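Local atomic coordinates of papain-like protease (Human betacoronavirus 2c EMC/2012, PDB entry 4RNA), a protein that is the papain-like cysteine protease of MERS coronavirus, which probably cleaves the viral polyprotein and, as in related viruses, removes ubiquitin from host proteins. Residues L4-V12 with T19-Y28. Sequence-based numbering, arbitrary orientation.
Sequences LTIEVLVTV and TVVLNNKNTY
Thr19 turns its CG2 methyl against Glu7, 3.6 Å from CD, and OG1 lies beside CD2 of Leu9; its backbone hydrogen-bonds to the second subunit, whose Val227 packs on Thr19 and Glu7. Val20 pairs with Val8 through two nearly straight backbone bonds (N to O, 2.9 Å each way), and its CG2 meets CG2 of Val10 at 4.0 Å on the buried face. On the other face, Val21 sets CG2 against Glu7, 3.6 Å from CG and near OE2, the side chains crossing at a slant. These antiparallel strands form the hairpin that opens the N-terminal ubiquitin-like domain of coronavirus PLpro; strand 55-58 runs parallel to 5-11 along the edge away from 19-23. Leu22 and Ile6 form the next hydrogen-bonded pair (N to O, 2.8 Å both ways); CG beside the backbone N (chi1 -61°) carries Leu22 CD1 to 3.6 Å from Val8 CG2, the side chains nearly perpendicular. Asn23 faces Thr5, and its OD1 accepts from Asn26 N (2.9 Å) in an Asx motif. Asn24 N bonds weakly to Leu4 O, and Leu4 CB sits over the flat of the Asn24 side-chain amide. Tyr28 returns its ring to the Ile6 and Leu22 face, OH 4.2 Å from Ile6 CD1 and hydrogen-bonded to Gln51.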
ATOM      1  N   LEU A   4     -41.406  -1.095 -15.002  1.00 49.00           N
ATOM      2  CA  LEU A   4     -40.961   0.287 -14.588  1.00 51.93           C
ATOM      3  C   LEU A   4     -39.449   0.622 -14.793  1.00 50.67           C
ATOM      4  O   LEU A   4     -38.543  -0.189 -14.508  1.00 44.70           O
ATOM      5  CB  LEU A   4     -41.387   0.540 -13.145  1.00 56.44           C
ATOM      6  CG  LEU A   4     -41.263   1.950 -12.615  1.00 62.09           C
ATOM      7  CD1 LEU A   4     -42.480   2.212 -11.738  1.00 68.53           C
ATOM      8  CD2 LEU A   4     -39.941   2.099 -11.863  1.00 61.43           C
ATOM      9  N   THR A   5     -39.169   1.811 -15.306  1.00 49.69           N
ATOM     10  CA  THR A   5     -37.783   2.220 -15.485  1.00 44.81           C
ATOM     11  C   THR A   5     -37.504   3.569 -14.879  1.00 45.21           C
ATOM     12  O   THR A   5     -38.423   4.394 -14.711  1.00 40.51           O
ATOM     13  CB  THR A   5     -37.310   2.167 -16.938  1.00 49.02           C
ATOM     14  OG1 THR A   5     -38.073   3.094 -17.693  1.00 56.40           O
ATOM     15  CG2 THR A   5     -37.489   0.753 -17.515  1.00 51.38           C
ATOM     16  N   ILE A   6     -36.220   3.769 -14.526  1.00 43.77           N
ATOM     17  CA  ILE A   6     -35.668   5.037 -14.059  1.00 41.12           C
ATOM     18  C   ILE A   6     -34.398   5.453 -14.801  1.00 42.06           C
ATOM     19  O   ILE A   6     -33.721   4.632 -15.426  1.00 38.39           O
ATOM     20  CB  ILE A   6     -35.430   5.066 -12.548  1.00 47.75           C
ATOM     21  CG1 ILE A   6     -34.281   4.118 -12.155  1.00 45.54           C
ATOM     22  CG2 ILE A   6     -36.730   4.771 -11.820  1.00 43.14           C
ATOM     23  CD1 ILE A   6     -33.863   4.264 -10.722  1.00 46.63           C
ATOM     24  N   GLU A   7     -34.090   6.741 -14.717  1.00 39.47           N
ATOM     25  CA  GLU A   7     -32.826   7.292 -15.221  1.00 43.83           C
ATOM     26  C   GLU A   7     -32.017   7.733 -13.998  1.00 42.00           C
ATOM     27  O   GLU A   7     -32.570   8.326 -13.033  1.00 41.97           O
ATOM     28  CB  GLU A   7     -33.074   8.451 -16.159  1.00 45.55           C
ATOM     29  CG  GLU A   7     -33.398   7.999 -17.573  1.00 59.82           C
ATOM     30  CD  GLU A   7     -33.249   9.098 -18.640  1.00 71.71           C
ATOM     31  OE1 GLU A   7     -33.225  10.292 -18.268  1.00 83.63           O
ATOM     32  OE2 GLU A   7     -33.147   8.787 -19.863  1.00 75.52           O
ATOM     33  N   VAL A   8     -30.732   7.374 -13.990  1.00 41.34           N
ATOM     34  CA  VAL A   8     -29.831   7.804 -12.902  1.00 36.76           C
ATOM     35  C   VAL A   8     -28.616   8.394 -13.565  1.00 33.95           C
ATOM     36  O   VAL A   8     -28.302   8.031 -14.704  1.00 32.25           O
ATOM     37  CB  VAL A   8     -29.355   6.631 -12.027  1.00 37.35           C
ATOM     38  CG1 VAL A   8     -30.489   6.133 -11.118  1.00 33.73           C
ATOM     39  CG2 VAL A   8     -28.766   5.513 -12.878  1.00 32.70           C
ATOM     40  N   LEU A   9     -27.909   9.238 -12.812  1.00 32.72           N
ATOM     41  CA  LEU A   9     -26.660   9.822 -13.334  1.00 32.60           C
ATOM     42  C   LEU A   9     -25.533   9.095 -12.582  1.00 35.43           C
ATOM     43  O   LEU A   9     -25.490   9.036 -11.334  1.00 32.65           O
ATOM     44  CB  LEU A   9     -26.579  11.336 -13.043  1.00 32.69           C
ATOM     45  CG  LEU A   9     -27.610  12.234 -13.789  1.00 38.22           C
ATOM     46  CD1 LEU A   9     -27.511  13.688 -13.323  1.00 46.42           C
ATOM     47  CD2 LEU A   9     -27.479  12.170 -15.286  1.00 37.10           C
ATOM     48  N   VAL A  10     -24.652   8.525 -13.345  1.00 27.42           N
ATOM     49  CA  VAL A  10     -23.580   7.728 -12.802  1.00 28.00           C
ATOM     50  C   VAL A  10     -22.260   8.470 -12.892  1.00 29.57           C
ATOM     51  O   VAL A  10     -21.862   8.943 -13.989  1.00 28.27           O
ATOM     52  CB  VAL A  10     -23.580   6.343 -13.509  1.00 27.31           C
ATOM     53  CG1 VAL A  10     -22.412   5.514 -13.020  1.00 27.37           C
ATOM     54  CG2 VAL A  10     -24.903   5.587 -13.096  1.00 30.80           C
ATOM     55  N   THR A  11     -21.512   8.507 -11.794  1.00 25.56           N
ATOM     56  CA  THR A  11     -20.201   9.193 -11.867  1.00 27.19           C
ATOM     57  C   THR A  11     -19.153   8.411 -11.045  1.00 31.25           C
ATOM     58  O   THR A  11     -19.493   7.656 -10.122  1.00 28.13           O
ATOM     59  CB  THR A  11     -20.348  10.674 -11.356  1.00 23.70           C
ATOM     60  OG1 THR A  11     -19.132  11.399 -11.440  1.00 26.24           O
ATOM     61  CG2 THR A  11     -20.705  10.640  -9.774  1.00 20.27           C
ATOM     62  N   VAL A  12     -17.898   8.581 -11.382  1.00 26.54           N
ATOM     63  CA  VAL A  12     -16.786   8.187 -10.493  1.00 30.59           C
ATOM     64  C   VAL A  12     -16.025   9.382  -9.908  1.00 35.57           C
ATOM     65  O   VAL A  12     -15.136   9.235  -9.027  1.00 36.96           O
ATOM     66  CB  VAL A  12     -15.774   7.243 -11.167  1.00 29.33           C
ATOM     67  CG1 VAL A  12     -16.434   6.025 -11.767  1.00 30.32           C
ATOM     68  CG2 VAL A  12     -14.896   7.976 -12.238  1.00 30.48           C
ATOM     69  N   THR A  19     -25.821   9.144 -18.169  1.00 30.91           N
ATOM     70  CA  THR A  19     -27.181   8.750 -17.881  1.00 32.66           C
ATOM     71  C   THR A  19     -27.386   7.265 -18.180  1.00 29.66           C
ATOM     72  O   THR A  19     -27.118   6.788 -19.243  1.00 31.45           O
ATOM     73  CB  THR A  19     -28.245   9.573 -18.608  1.00 32.37           C
ATOM     74  OG1 THR A  19     -28.019  10.948 -18.313  1.00 33.73           O
ATOM     75  CG2 THR A  19     -29.678   9.101 -18.105  1.00 30.99           C
ATOM     76  N   VAL A  20     -27.917   6.549 -17.189  1.00 28.64           N
ATOM     77  CA  VAL A  20     -28.152   5.118 -17.382  1.00 31.54           C
ATOM     78  C   VAL A  20     -29.622   4.876 -17.052  1.00 31.53           C
ATOM     79  O   VAL A  20     -30.111   5.388 -16.048  1.00 32.25           O
ATOM     80  CB  VAL A  20     -27.212   4.246 -16.469  1.00 34.08           C
ATOM     81  CG1 VAL A  20     -27.539   2.762 -16.617  1.00 35.82           C
ATOM     82  CG2 VAL A  20     -25.739   4.500 -16.879  1.00 31.17           C
ATOM     83  N   VAL A  21     -30.303   4.090 -17.887  1.00 32.36           N
ATOM     84  CA  VAL A  21     -31.701   3.716 -17.624  1.00 35.27           C
ATOM     85  C   VAL A  21     -31.752   2.316 -16.965  1.00 33.17           C
ATOM     86  O   VAL A  21     -31.168   1.361 -17.501  1.00 33.55           O
ATOM     87  CB  VAL A  21     -32.496   3.705 -18.961  1.00 39.43           C
ATOM     88  CG1 VAL A  21     -33.907   3.171 -18.742  1.00 37.69           C
ATOM     89  CG2 VAL A  21     -32.522   5.106 -19.566  1.00 38.53           C
ATOM     90  N   LEU A  22     -32.408   2.218 -15.818  1.00 31.90           N
ATOM     91  CA  LEU A  22     -32.488   0.971 -15.085  1.00 33.83           C
ATOM     92  C   LEU A  22     -33.969   0.506 -14.934  1.00 43.00           C
ATOM     93  O   LEU A  22     -34.887   1.337 -14.997  1.00 40.87           O
ATOM     94  CB  LEU A  22     -31.944   1.230 -13.673  1.00 33.22           C
ATOM     95  CG  LEU A  22     -30.453   1.698 -13.685  1.00 30.48           C
ATOM     96  CD1 LEU A  22     -30.065   2.164 -12.290  1.00 33.95           C
ATOM     97  CD2 LEU A  22     -29.567   0.523 -14.044  1.00 29.65           C
ATOM     98  N   ASN A  23     -34.190  -0.789 -14.689  1.00 40.04           N
ATOM     99  CA  ASN A  23     -35.561  -1.308 -14.372  1.00 38.41           C
ATOM    100  C   ASN A  23     -35.623  -1.556 -12.916  1.00 41.36           C
ATOM    101  O   ASN A  23     -34.584  -1.500 -12.250  1.00 37.33           O
ATOM    102  CB  ASN A  23     -35.898  -2.618 -15.090  1.00 36.02           C
ATOM    103  CG  ASN A  23     -34.988  -3.784 -14.702  1.00 35.53           C
ATOM    104  OD1 ASN A  23     -34.926  -4.222 -13.547  1.00 46.14           O
ATOM    105  ND2 ASN A  23     -34.310  -4.294 -15.651  1.00 45.16           N
ATOM    106  N   ASN A  24     -36.817  -1.876 -12.436  1.00 38.88           N
ATOM    107  CA  ASN A  24     -36.981  -2.227 -11.036  1.00 46.76           C
ATOM    108  C   ASN A  24     -37.125  -3.734 -10.837  1.00 48.28           C
ATOM    109  O   ASN A  24     -37.690  -4.165  -9.846  1.00 54.87           O
ATOM    110  CB  ASN A  24     -38.103  -1.417 -10.353  1.00 49.19           C
ATOM    111  CG  ASN A  24     -39.508  -1.837 -10.790  1.00 55.43           C
ATOM    112  OD1 ASN A  24     -39.685  -2.529 -11.795  1.00 50.27           O
ATOM    113  ND2 ASN A  24     -40.525  -1.395 -10.032  1.00 55.95           N
ATOM    114  N   LYS A  25     -36.622  -4.519 -11.789  1.00 52.31           N
ATOM    115  CA  LYS A  25     -36.623  -5.997 -11.685  1.00 62.61           C
ATOM    116  C   LYS A  25     -35.325  -6.480 -10.981  1.00 64.32           C
ATOM    117  O   LYS A  25     -35.374  -7.033  -9.878  1.00 73.32           O
ATOM    118  CB  LYS A  25     -36.744  -6.706 -13.069  1.00 65.42           C
ATOM    119  CG  LYS A  25     -37.677  -6.092 -14.117  1.00 75.54           C
ATOM    120  CD  LYS A  25     -37.994  -7.039 -15.290  1.00 75.71           C
ATOM    121  CE  LYS A  25     -38.170  -6.334 -16.641  1.00 72.74           C
ATOM    122  NZ  LYS A  25     -38.527  -4.879 -16.610  1.00 72.76           N
ATOM    123  N   ASN A  26     -34.177  -6.245 -11.622  1.00 49.70           N
ATOM    124  CA  ASN A  26     -32.867  -6.711 -11.147  1.00 47.99           C
ATOM    125  C   ASN A  26     -32.201  -5.748 -10.147  1.00 44.46           C
ATOM    126  O   ASN A  26     -32.570  -4.577 -10.038  1.00 44.00           O
ATOM    127  CB  ASN A  26     -31.935  -6.873 -12.330  1.00 54.11           C
ATOM    128  CG  ASN A  26     -32.489  -7.781 -13.396  1.00 67.44           C
ATOM    129  OD1 ASN A  26     -31.806  -8.700 -13.842  1.00 79.42           O
ATOM    130  ND2 ASN A  26     -33.716  -7.520 -13.828  1.00 61.33           N
ATOM    131  N   THR A  27     -31.186  -6.227  -9.448  1.00 41.42           N
ATOM    132  CA  THR A  27     -30.383  -5.330  -8.594  1.00 37.59           C
ATOM    133  C   THR A  27     -29.543  -4.348  -9.391  1.00 33.12           C
ATOM    134  O   THR A  27     -29.262  -4.559 -10.592  1.00 33.42           O
ATOM    135  CB  THR A  27     -29.375  -6.120  -7.781  1.00 38.17           C
ATOM    136  OG1 THR A  27     -28.605  -6.910  -8.687  1.00 35.40           O
ATOM    137  CG2 THR A  27     -30.122  -6.955  -6.740  1.00 35.57           C
ATOM    138  N   TYR A  28     -29.098  -3.300  -8.687  1.00 36.42           N
ATOM    139  CA  TYR A  28     -28.073  -2.385  -9.241  1.00 32.37           C
ATOM    140  C   TYR A  28     -26.835  -3.151  -9.697  1.00 32.68           C
ATOM    141  O   TYR A  28     -26.316  -2.982 -10.827  1.00 32.22           O
ATOM    142  CB  TYR A  28     -27.678  -1.418  -8.155  1.00 29.41           C
ATOM    143  CG  TYR A  28     -28.599  -0.260  -8.033  1.00 31.54           C
ATOM    144  CD1 TYR A  28     -28.567   0.766  -8.974  1.00 32.97           C
ATOM    145  CD2 TYR A  28     -29.510  -0.161  -6.954  1.00 33.69           C
ATOM    146  CE1 TYR A  28     -29.394   1.876  -8.861  1.00 33.43           C
ATOM    147  CE2 TYR A  28     -30.352   0.945  -6.836  1.00 35.42           C
ATOM    148  CZ  TYR A  28     -30.289   1.942  -7.805  1.00 34.21           C
ATOM    149  OH  TYR A  28     -31.110   3.034  -7.755  1.00 42.22           O
TER
HETATM  150  O   HOH W   1     -42.295  -3.070 -13.797  1.00 54.21           O